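Local coordinates for cytochrome c (Pseudomonas aeruginosa, PDB 6RTE), which probably serves heme d1 biosynthesis as the dihydro-heme d1 dehydrogenase NirN, pairing an eight-bladed beta-propeller with a small cytochrome c domain, at residues 61-65 with 66-70; 94-97 with 98-102; 142-146 with 147-151; 228-231 with 232-235. One frame throughout, in Å; residues are numbered along the deposited sequence.

Overall arrangement
All four interactions are local turns or caps, and they show how similar chemistry is adapted to different places in a fold. Interactions 1 and 2 lie in the cytochrome c domain, with centres 20 Å apart. Interaction 1 is largely buried against the heme and relies on leucines, a proline and one serine hydroxyl, whereas interaction 2 caps a helix near the surface with an aspartate. Interactions 3 and 4 belong to the propeller, 22 Å apart between centres and partly buried. Each leads into a blade strand, 150-154 or 233-238, through a turn in which an aspartate oxygen accepts a backbone N-H. Interaction 3 adds leucine packing, and interaction 4 adds a tryptophan, an arginine and a water.

Interaction 1: residues 61-65 with 66-70; sequences PTLLP and ESLSR. With HEC (heme c), chain C.
Round the bend at Leu64 and Pro65 the chain folds back on itself, and the amide of Leu68 divides its hydrogen between two carbonyls, Leu64 O at 3.1 Å and Pro65 O at 3.2 Å. The first is reached nearly end-on and the second from above its carbonyl plane, and neither bond is straight. Ser67 ties the turn a second time: its OG accepts from Leu64 N at 3.2 Å and also lies 3.2 Å from Thr62 CG2. With OG anti to the carbonyl carbon (chi1 -42°), the hydroxyl is turned back toward the start of the loop. Thr62 OG1 has its own partner in Leu56 O. The loop is a heme-binding element of the cytochrome c fold: Pro61 O accepts from ND1 of His51, the histidine of the CXXCH motif, as in other c-type cytochromes, where this bond orients the axial ligand. The ring of Pro61 lies against the porphyrin, its CD 3.4 Å from heme C3D. Leu63 lays both methyls on the same face, nearer ring A, CD1 coming 3.7 Å from CHB, while its CD2 meets Leu68 CD2 at 3.9 Å. Beyond this pair of leucines, Leu108 of helix 98-109 touches both side chains.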
loop_
_atom_site.group_PDB
_atom_site.type_symbol
_atom_site.label_atom_id
_atom_site.label_comp_id
_atom_site.label_asym_id
_atom_site.label_seq_id
_atom_site.Cartn_x
_atom_site.Cartn_y
_atom_site.Cartn_z
ATOM N N PRO A 61 7.690 -14.887 9.743
ATOM C CA PRO A 61 6.816 -13.734 9.960
ATOM C C PRO A 61 6.054 -13.798 11.275
ATOM O O PRO A 61 5.952 -14.827 11.949
ATOM C CB PRO A 61 5.854 -13.788 8.766
ATOM C CG PRO A 61 5.921 -15.174 8.266
ATOM C CD PRO A 61 7.328 -15.632 8.525
ATOM N N THR A 62 5.494 -12.640 11.616
ATOM C CA THR A 62 4.600 -12.515 12.754
ATOM C C THR A 62 3.337 -13.332 12.521
ATOM O O THR A 62 2.772 -13.349 11.418
ATOM C CB THR A 62 4.264 -11.035 12.971
ATOM O OG1 THR A 62 5.482 -10.284 13.047
ATOM C CG2 THR A 62 3.464 -10.815 14.240
ATOM N N LEU A 63 2.900 -14.033 13.563
ATOM C CA LEU A 63 1.774 -14.957 13.462
ATOM C C LEU A 63 0.694 -14.611 14.478
ATOM O O LEU A 63 0.147 -15.488 15.165
ATOM C CB LEU A 63 2.232 -16.404 13.648
ATOM C CG LEU A 63 3.186 -16.982 12.594
ATOM C CD1 LEU A 63 3.458 -18.439 12.933
ATOM C CD2 LEU A 63 2.644 -16.862 11.164
ATOM N N LEU A 64 0.377 -13.344 14.591
ATOM C CA LEU A 64 -0.754 -12.900 15.391
ATOM C C LEU A 64 -2.030 -12.942 14.566
ATOM O O LEU A 64 -1.984 -13.002 13.336
ATOM C CB LEU A 64 -0.508 -11.484 15.902
ATOM C CG LEU A 64 0.628 -11.311 16.903
ATOM C CD1 LEU A 64 0.925 -9.840 17.106
ATOM C CD2 LEU A 64 0.292 -11.968 18.238
ATOM N N PRO A 65 -3.196 -12.915 15.212
ATOM C CA PRO A 65 -4.450 -12.923 14.438
ATOM C C PRO A 65 -4.508 -11.815 13.405
ATOM O O PRO A 65 -4.892 -12.072 12.257
ATOM C CB PRO A 65 -5.527 -12.771 15.522
ATOM C CG PRO A 65 -4.908 -13.346 16.734
ATOM C CD PRO A 65 -3.445 -12.987 16.666
ATOM N N GLU A 66 -4.080 -10.602 13.778
ATOM C CA GLU A 66 -4.013 -9.506 12.822
ATOM C C GLU A 66 -3.089 -9.846 11.658
ATOM O O GLU A 66 -3.387 -9.519 10.507
ATOM C CB GLU A 66 -3.525 -8.221 13.512
ATOM C CG GLU A 66 -4.479 -7.621 14.537
ATOM C CD GLU A 66 -4.353 -8.243 15.934
ATOM O OE1 GLU A 66 -3.727 -9.320 16.103
ATOM O OE2 GLU A 66 -4.895 -7.631 16.873
ATOM N N SER A 67 -1.953 -10.484 11.948
ATOM C CA SER A 67 -0.982 -10.805 10.908
ATOM C C SER A 67 -1.570 -11.731 9.859
ATOM O O SER A 67 -1.165 -11.680 8.685
ATOM C CB SER A 67 0.249 -11.460 11.537
ATOM O OG SER A 67 0.618 -10.797 12.724
ATOM N N LEU A 68 -2.504 -12.592 10.267
ATOM C CA LEU A 68 -3.073 -13.643 9.428
ATOM C C LEU A 68 -4.446 -13.280 8.882
ATOM O O LEU A 68 -5.171 -14.168 8.403
ATOM C CB LEU A 68 -3.150 -14.952 10.226
ATOM C CG LEU A 68 -1.811 -15.400 10.828
ATOM C CD1 LEU A 68 -1.962 -16.667 11.662
ATOM C CD2 LEU A 68 -0.758 -15.593 9.741
ATOM N N SER A 69 -4.809 -11.998 8.917
ATOM C CA SER A 69 -6.127 -11.549 8.463
ATOM C C SER A 69 -6.416 -11.916 7.018
ATOM O O SER A 69 -7.587 -12.005 6.634
ATOM C CB SER A 69 -6.247 -10.028 8.641
ATOM O OG SER A 69 -5.362 -9.334 7.768
ATOM N N ARG A 70 -5.388 -12.138 6.207
ATOM C CA ARG A 70 -5.575 -12.511 4.816
ATOM C C ARG A 70 -5.380 -14.000 4.567
ATOM O O ARG A 70 -5.486 -14.437 3.420
ATOM C CB ARG A 70 -4.610 -11.724 3.920
ATOM C CG ARG A 70 -5.209 -10.493 3.273
ATOM C CD ARG A 70 -5.141 -9.278 4.177
ATOM N NE ARG A 70 -4.824 -8.065 3.421
ATOM C CZ ARG A 70 -4.538 -6.888 3.973
ATOM N NH1 ARG A 70 -4.524 -6.752 5.289
ATOM N NH2 ARG A 70 -4.263 -5.845 3.202
HETATM FE FE HEC C . 6.538 -20.988 9.755
HETATM C CHA HEC C . 5.422 -19.044 7.241
HETATM C CHB HEC C . 3.313 -21.459 10.875
HETATM C CHC HEC C . 7.658 -23.282 12.134
HETATM C CHD HEC C . 9.743 -20.176 9.085
HETATM N NA HEC C . 4.724 -20.389 9.184
HETATM C C1A HEC C . 4.490 -19.576 8.101
HETATM C C2A HEC C . 3.097 -19.346 7.983
HETATM C C3A HEC C . 2.504 -20.025 8.996
HETATM C C4A HEC C . 3.514 -20.671 9.752
HETATM C CMA HEC C . 1.031 -20.065 9.270
HETATM C CAA HEC C . 2.408 -18.504 6.931
HETATM C CBA HEC C . 2.374 -17.047 7.423
HETATM C CGA HEC C . 1.812 -16.032 6.459
HETATM O O1A HEC C . 1.888 -14.809 6.740
HETATM O O2A HEC C . 1.287 -16.377 5.394
HETATM N NB HEC C . 5.633 -22.157 11.244
HETATM C C1B HEC C . 4.332 -22.183 11.518
HETATM C C2B HEC C . 4.091 -23.083 12.596
HETATM C C3B HEC C . 5.293 -23.621 12.967
HETATM C C4B HEC C . 6.286 -22.997 12.067
HETATM C CMB HEC C . 2.748 -23.380 13.195
HETATM C CAB HEC C . 5.666 -24.636 13.994
HETATM C CBB HEC C . 4.628 -25.756 14.004
HETATM N NC HEC C . 8.378 -21.643 10.494
HETATM C C1C HEC C . 8.635 -22.563 11.452
HETATM C C2C HEC C . 10.032 -22.664 11.618
HETATM C C3C HEC C . 10.636 -21.782 10.732
HETATM C C4C HEC C . 9.569 -21.133 10.043
HETATM C CMC HEC C . 10.687 -23.591 12.599
HETATM C CAC HEC C . 12.051 -21.430 10.487
HETATM C CBC HEC C . 13.006 -22.450 9.878
HETATM N ND HEC C . 7.384 -19.878 8.470
HETATM C C1D HEC C . 8.693 -19.657 8.334
HETATM C C2D HEC C . 8.947 -18.735 7.218
HETATM C C3D HEC C . 7.758 -18.420 6.697
HETATM C C4D HEC C . 6.776 -19.144 7.511
HETATM C CMD HEC C . 10.292 -18.245 6.748
HETATM C CAD HEC C . 7.497 -17.489 5.539
HETATM C CBD HEC C . 7.553 -18.235 4.203
HETATM C CGD HEC C . 7.285 -17.339 3.017
HETATM O O1D HEC C . 8.216 -16.684 2.524
HETATM O O2D HEC C . 6.156 -17.242 2.513
#

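Interaction 2: residues 94-97 with 98-102; sequences GQLD and DAAAD
Asp97 stands at the N-cap of helix 98-109 and folds its carboxylate over the first turn, beside Ala99 and Ala100. From the backbone outward, CB sits next to the peptide of Asp98, and CG occupies the crowded position between the backbone N and the carbonyl carbon (chi1 51°), which swings the group forward over the amides of the first turn. At the tip, OD1 accepts from Ala100 N at 3.0 Å, and the oxygen is met nearly along its C-O axis. The same OD1 touches the methyl of Ala100, 3.5 Å from CB. The positive end of the helix dipole would probably stabilise the negative charge held there. The backbone takes part too, Asp97 O receiving Ala101 N at 2.9 Å as the helix's opening bond. Just before the cap, Leu96 makes a hydrophobic staple with the residue four places into the helix: its CD1 is 3.8 Å from Ala101 CB, while its CB rests 3.6 Å from Ala100 CB. Leu96 and Ala101 both lean on Leu81 of helix 73-82, whose Arg77 forms salt bridges with Asp98 and Asp102, so the two helices are joined by apolar and charged contacts near the heme.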
loop_
_atom_site.group_PDB
_atom_site.type_symbol
_atom_site.label_atom_id
_atom_site.label_comp_id
_atom_site.label_asym_id
_atom_site.label_seq_id
_atom_site.Cartn_x
_atom_site.Cartn_y
_atom_site.Cartn_z
ATOM N N GLY A 94 5.001 -34.790 9.101
ATOM C CA GLY A 94 5.719 -35.917 9.667
ATOM C C GLY A 94 6.004 -35.804 11.149
ATOM O O GLY A 94 6.352 -36.815 11.770
ATOM N N GLN A 95 5.860 -34.611 11.730
ATOM C CA GLN A 95 6.161 -34.398 13.138
ATOM C C GLN A 95 4.922 -34.291 14.020
ATOM O O GLN A 95 5.032 -34.504 15.232
ATOM C CB GLN A 95 6.993 -33.119 13.327
ATOM C CG GLN A 95 8.411 -33.193 12.786
ATOM C CD GLN A 95 8.506 -32.795 11.325
ATOM O OE1 GLN A 95 7.854 -33.385 10.462
ATOM N NE2 GLN A 95 9.321 -31.787 11.042
ATOM N N LEU A 96 3.760 -33.955 13.458
ATOM C CA LEU A 96 2.566 -33.755 14.269
ATOM C C LEU A 96 1.333 -34.219 13.505
ATOM O O LEU A 96 1.274 -34.128 12.275
ATOM C CB LEU A 96 2.432 -32.287 14.691
ATOM C CG LEU A 96 2.559 -31.212 13.612
ATOM C CD1 LEU A 96 1.214 -30.948 12.958
ATOM C CD2 LEU A 96 3.131 -29.932 14.201
ATOM N N ASP A 97 0.346 -34.721 14.258
ATOM C CA ASP A 97 -0.844 -35.328 13.685
ATOM C C ASP A 97 -1.955 -34.288 13.513
ATOM O O ASP A 97 -1.759 -33.089 13.733
ATOM C CB ASP A 97 -1.315 -36.502 14.552
ATOM C CG ASP A 97 -1.457 -36.136 16.025
ATOM O OD1 ASP A 97 -1.960 -35.035 16.341
ATOM O OD2 ASP A 97 -1.078 -36.973 16.872
ATOM N N ASP A 98 -3.146 -34.755 13.116
ATOM C CA ASP A 98 -4.255 -33.848 12.827
ATOM C C ASP A 98 -4.653 -33.036 14.055
ATOM O O ASP A 98 -4.934 -31.838 13.951
ATOM C CB ASP A 98 -5.459 -34.640 12.313
ATOM C CG ASP A 98 -5.357 -34.989 10.841
ATOM O OD1 ASP A 98 -4.415 -34.524 10.162
ATOM O OD2 ASP A 98 -6.238 -35.738 10.363
ATOM N N ALA A 99 -4.720 -33.680 15.223
ATOM C CA ALA A 99 -5.114 -32.961 16.431
ATOM C C ALA A 99 -4.093 -31.887 16.785
ATOM O O ALA A 99 -4.452 -30.805 17.261
ATOM C CB ALA A 99 -5.286 -33.939 17.590
ATOM N N ALA A 100 -2.811 -32.169 16.557
ATOM C CA ALA A 100 -1.772 -31.197 16.862
ATOM C C ALA A 100 -1.789 -30.048 15.864
ATOM O O ALA A 100 -1.545 -28.893 16.232
ATOM C CB ALA A 100 -0.413 -31.895 16.884
ATOM N N ALA A 101 -2.091 -30.344 14.594
ATOM C CA ALA A 101 -2.199 -29.286 13.593
ATOM C C ALA A 101 -3.388 -28.379 13.888
ATOM O O ALA A 101 -3.271 -27.151 13.815
ATOM C CB ALA A 101 -2.320 -29.896 12.195
ATOM N N ASP A 102 -4.541 -28.968 14.230
ATOM C CA ASP A 102 -5.697 -28.159 14.591
ATOM C C ASP A 102 -5.405 -27.318 15.826
ATOM O O ASP A 102 -5.767 -26.135 15.885
ATOM C CB ASP A 102 -6.918 -29.047 14.837
ATOM C CG ASP A 102 -7.256 -29.925 13.648
ATOM O OD1 ASP A 102 -6.954 -29.535 12.501
ATOM O OD2 ASP A 102 -7.832 -31.008 13.870
#

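Interaction 3: residues 142-146 with 147-151; sequences FEADP and LNLFV
Leu149 and the Asp145-Pro146 step make up the bend that delivers the chain into strand 150-154 of the beta-propeller. That strand is paired with 159-164 on one side and with the C-terminal strand 491-496 on the other, so the blade joins early and late parts of the chain, the Velcro closure familiar from propellers. Pro146 and Leu147 take the two middle places of a type I turn, closed by Asn148 N donating to Asp145 O at 3.1 Å. Superimposed on this is an Asx turn: with CG anti to its own N (chi1 174°), Asp145 brings its carboxylate in front of the turn, where OD1 takes Leu147 N at 2.9 Å, the donor standing above the carboxylate plane. The second oxygen, OD2, passes 3.7 Å from Asn148 CB and forms a salt bridge with Arg456, so the carboxylate has a partner for each oxygen. Asn148 turns its own amide away from the aspartate, OD1 accepting from Arg456 N. Leu149 leans back over the bend. Its CG lies 3.6 Å from Pro146 O, and its two methyls part company: CD2 comes within 4.2 Å of Ala144 CB, while CD1 heads for Phe142. Leucine and phenylalanine approach from opposite directions, and the phenyl ring is met obliquely, its CZ 3.8 Å from Leu149 CD1.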
loop_
_atom_site.group_PDB
_atom_site.type_symbol
_atom_site.label_atom_id
_atom_site.label_comp_id
_atom_site.label_asym_id
_atom_site.label_seq_id
_atom_site.Cartn_x
_atom_site.Cartn_y
_atom_site.Cartn_z
ATOM N N PHE A 142 24.932 5.024 -11.056
ATOM C CA PHE A 142 24.551 4.388 -12.306
ATOM C C PHE A 142 24.351 5.466 -13.361
ATOM O O PHE A 142 24.326 6.663 -13.059
ATOM C CB PHE A 142 23.265 3.581 -12.111
ATOM C CG PHE A 142 22.218 4.329 -11.350
ATOM C CD1 PHE A 142 21.424 5.271 -11.980
ATOM C CD2 PHE A 142 22.051 4.124 -9.988
ATOM C CE1 PHE A 142 20.480 5.975 -11.285
ATOM C CE2 PHE A 142 21.110 4.815 -9.291
ATOM C CZ PHE A 142 20.317 5.750 -9.930
ATOM N N GLU A 143 24.178 5.024 -14.606
ATOM C CA GLU A 143 23.964 5.944 -15.713
ATOM C C GLU A 143 22.490 6.153 -16.038
ATOM O O GLU A 143 22.156 7.127 -16.718
ATOM C CB GLU A 143 24.719 5.442 -16.957
ATOM C CG GLU A 143 26.210 5.207 -16.682
ATOM C CD GLU A 143 27.109 5.423 -17.891
ATOM O OE1 GLU A 143 27.366 4.444 -18.627
ATOM O OE2 GLU A 143 27.581 6.569 -18.094
ATOM N N ALA A 144 21.605 5.294 -15.543
ATOM C CA ALA A 144 20.187 5.437 -15.834
ATOM C C ALA A 144 19.644 6.754 -15.282
ATOM O O ALA A 144 20.160 7.318 -14.311
ATOM C CB ALA A 144 19.405 4.266 -15.237
ATOM N N ASP A 145 18.591 7.239 -15.911
ATOM C CA ASP A 145 17.941 8.470 -15.477
ATOM C C ASP A 145 17.315 8.266 -14.101
ATOM O O ASP A 145 16.405 7.432 -13.955
ATOM C CB ASP A 145 16.897 8.880 -16.519
ATOM C CG ASP A 145 16.055 10.069 -16.082
ATOM O OD1 ASP A 145 16.340 10.674 -15.020
ATOM O OD2 ASP A 145 15.094 10.390 -16.818
ATOM N N PRO A 146 17.768 8.979 -13.065
ATOM C CA PRO A 146 17.186 8.760 -11.724
ATOM C C PRO A 146 15.689 9.012 -11.660
ATOM O O PRO A 146 14.987 8.388 -10.838
ATOM C CB PRO A 146 17.943 9.756 -10.834
ATOM C CG PRO A 146 19.178 10.126 -11.605
ATOM C CD PRO A 146 18.811 10.021 -13.058
ATOM N N LEU A 147 15.173 9.916 -12.480
ATOM C CA LEU A 147 13.763 10.281 -12.427
ATOM C C LEU A 147 12.872 9.354 -13.249
ATOM O O LEU A 147 11.644 9.508 -13.214
ATOM C CB LEU A 147 13.586 11.731 -12.910
ATOM C CG LEU A 147 14.261 12.771 -12.009
ATOM C CD1 LEU A 147 14.084 14.174 -12.581
ATOM C CD2 LEU A 147 13.732 12.707 -10.581
ATOM N N ASN A 148 13.443 8.395 -13.981
ATOM C CA ASN A 148 12.629 7.427 -14.703
ATOM C C ASN A 148 12.791 6.011 -14.162
ATOM O O ASN A 148 12.336 5.059 -14.802
ATOM C CB ASN A 148 12.958 7.464 -16.197
ATOM C CG ASN A 148 11.785 7.026 -17.052
ATOM O OD1 ASN A 148 10.642 6.968 -16.583
ATOM N ND2 ASN A 148 12.055 6.727 -18.315
ATOM N N LEU A 149 13.429 5.854 -13.005
ATOM C CA LEU A 149 13.517 4.552 -12.355
ATOM C C LEU A 149 12.145 4.055 -11.917
ATOM O O LEU A 149 11.308 4.825 -11.434
ATOM C CB LEU A 149 14.416 4.628 -11.120
ATOM C CG LEU A 149 15.897 4.943 -11.328
ATOM C CD1 LEU A 149 16.572 5.067 -9.964
ATOM C CD2 LEU A 149 16.560 3.880 -12.184
ATOM N N PHE A 150 11.938 2.746 -12.038
ATOM C CA PHE A 150 10.799 2.088 -11.415
ATOM C C PHE A 150 11.255 1.309 -10.190
ATOM O O PHE A 150 12.257 0.590 -10.239
ATOM C CB PHE A 150 10.111 1.126 -12.382
ATOM C CG PHE A 150 9.359 1.799 -13.481
ATOM C CD1 PHE A 150 8.013 2.098 -13.328
ATOM C CD2 PHE A 150 9.984 2.103 -14.679
ATOM C CE1 PHE A 150 7.309 2.696 -14.352
ATOM C CE2 PHE A 150 9.288 2.712 -15.704
ATOM C CZ PHE A 150 7.944 3.010 -15.535
ATOM N N VAL A 151 10.509 1.442 -9.106
ATOM C CA VAL A 151 10.620 0.532 -7.973
ATOM C C VAL A 151 9.563 -0.550 -8.170
ATOM O O VAL A 151 8.361 -0.254 -8.223
ATOM C CB VAL A 151 10.431 1.277 -6.642
ATOM C CG1 VAL A 151 10.479 0.320 -5.450
ATOM C CG2 VAL A 151 11.500 2.356 -6.491
#

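Interaction 4: residues 228-231 with 232-235; sequences SDDG and RWVL
The indole of Trp233 meets Ser228 obliquely at its pyrrole carbon, OG lying 3.4 Å from CD1, and carries Arg232 on one face. There Arg232 CB sits 3.6 Å above the ring plane, displaced toward the rim, and the arginine chain, bent at chi3 (70°), brings its guanidinium round so that Trp233 CZ2 stands over one of the flat faces of that group. At the indole NE1 a water accepts the N-H and passes a hydrogen of its own to Asp230 OD2, 2.6 Å away. The other carboxylate oxygen, OD1, is gripped twice: Ser228 OG donates to it at 2.6 Å nearly along the C-O axis, and Arg232 N reaches it at 3.1 Å from above the carboxylate plane. Having given its hydrogen to Asp230, the serine hydroxyl accepts Trp233 N at 2.9 Å. The methylenes of Arg232 run across the same carboxylate, CD 3.5 Å from Asp230 OD2. Ser228 N donates in turn to Trp233 O, in the carbonyl plane, while Gly231 N closes a type I turn on Ser228 O. Gly231, at a positive phi of 81°, carries the chain on toward the start of strand 233-238. Such a Ser-Asp-Asp-Gly turn, with its hydroxyl and one carboxylate oxygen each accepting a backbone N-H, is a hairpin connection joining strands 221-227 and 233-238, the first two strands of a propeller blade.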
loop_
_atom_site.group_PDB
_atom_site.type_symbol
_atom_site.label_atom_id
_atom_site.label_comp_id
_atom_site.label_asym_id
_atom_site.label_seq_id
_atom_site.Cartn_x
_atom_site.Cartn_y
_atom_site.Cartn_z
ATOM N N SER A 228 6.452 13.367 4.611
ATOM C CA SER A 228 6.057 14.773 4.537
ATOM C C SER A 228 6.634 15.395 3.282
ATOM O O SER A 228 7.667 14.951 2.760
ATOM C CB SER A 228 6.506 15.532 5.794
ATOM O OG SER A 228 7.919 15.504 5.993
ATOM N N ASP A 229 5.945 16.424 2.761
ATOM C CA ASP A 229 6.335 16.975 1.462
ATOM C C ASP A 229 7.622 17.781 1.536
ATOM O O ASP A 229 8.212 18.071 0.482
ATOM C CB ASP A 229 5.206 17.838 0.870
ATOM C CG ASP A 229 5.146 19.235 1.457
ATOM O OD1 ASP A 229 4.601 19.409 2.568
ATOM O OD2 ASP A 229 5.642 20.178 0.794
ATOM N N ASP A 230 8.071 18.151 2.727
ATOM C CA ASP A 230 9.383 18.759 2.900
ATOM C C ASP A 230 10.478 17.728 3.143
ATOM O O ASP A 230 11.635 18.111 3.338
ATOM C CB ASP A 230 9.360 19.775 4.051
ATOM C CG ASP A 230 8.987 19.162 5.401
ATOM O OD1 ASP A 230 8.863 17.920 5.495
ATOM O OD2 ASP A 230 8.796 19.944 6.370
ATOM N N GLY A 231 10.139 16.434 3.161
ATOM C CA GLY A 231 11.116 15.378 3.288
ATOM C C GLY A 231 11.611 15.094 4.688
ATOM O O GLY A 231 12.490 14.249 4.847
ATOM N N ARG A 232 11.073 15.757 5.712
ATOM C CA ARG A 232 11.634 15.616 7.050
ATOM C C ARG A 232 11.097 14.411 7.826
ATOM O O ARG A 232 11.837 13.844 8.643
ATOM C CB ARG A 232 11.356 16.877 7.877
ATOM C CG ARG A 232 12.056 18.140 7.375
ATOM C CD ARG A 232 11.681 19.355 8.194
ATOM N NE ARG A 232 12.228 19.323 9.558
ATOM C CZ ARG A 232 11.869 20.155 10.525
ATOM N NH1 ARG A 232 10.950 21.081 10.299
ATOM N NH2 ARG A 232 12.429 20.075 11.723
ATOM N N TRP A 233 9.848 14.008 7.591
ATOM C CA TRP A 233 9.137 13.107 8.488
ATOM C C TRP A 233 8.555 11.910 7.756
ATOM O O TRP A 233 8.032 12.038 6.650
ATOM C CB TRP A 233 7.981 13.839 9.203
ATOM C CG TRP A 233 8.347 15.195 9.748
ATOM C CD1 TRP A 233 7.882 16.401 9.322
ATOM C CD2 TRP A 233 9.260 15.464 10.806
ATOM N NE1 TRP A 233 8.451 17.411 10.059
ATOM C CE2 TRP A 233 9.302 16.858 10.975
ATOM C CE3 TRP A 233 10.047 14.660 11.632
ATOM C CZ2 TRP A 233 10.111 17.470 11.924
ATOM C CZ3 TRP A 233 10.845 15.262 12.573
ATOM C CH2 TRP A 233 10.877 16.654 12.713
ATOM N N VAL A 234 8.625 10.747 8.409
ATOM C CA VAL A 234 7.850 9.570 8.047
ATOM C C VAL A 234 6.795 9.349 9.129
ATOM O O VAL A 234 7.125 9.271 10.324
ATOM C CB VAL A 234 8.741 8.322 7.905
ATOM C CG1 VAL A 234 7.904 7.094 7.609
ATOM C CG2 VAL A 234 9.796 8.533 6.824
ATOM N N LEU A 235 5.545 9.226 8.719
ATOM C CA LEU A 235 4.446 8.906 9.631
ATOM C C LEU A 235 3.924 7.518 9.280
ATOM O O LEU A 235 3.524 7.274 8.136
ATOM C CB LEU A 235 3.329 9.949 9.557
ATOM C CG LEU A 235 2.245 9.772 10.635
ATOM C CD1 LEU A 235 2.825 10.069 12.001
ATOM C CD2 LEU A 235 1.013 10.648 10.344
HETATM O O HOH W 1 8.362 19.993 8.935
#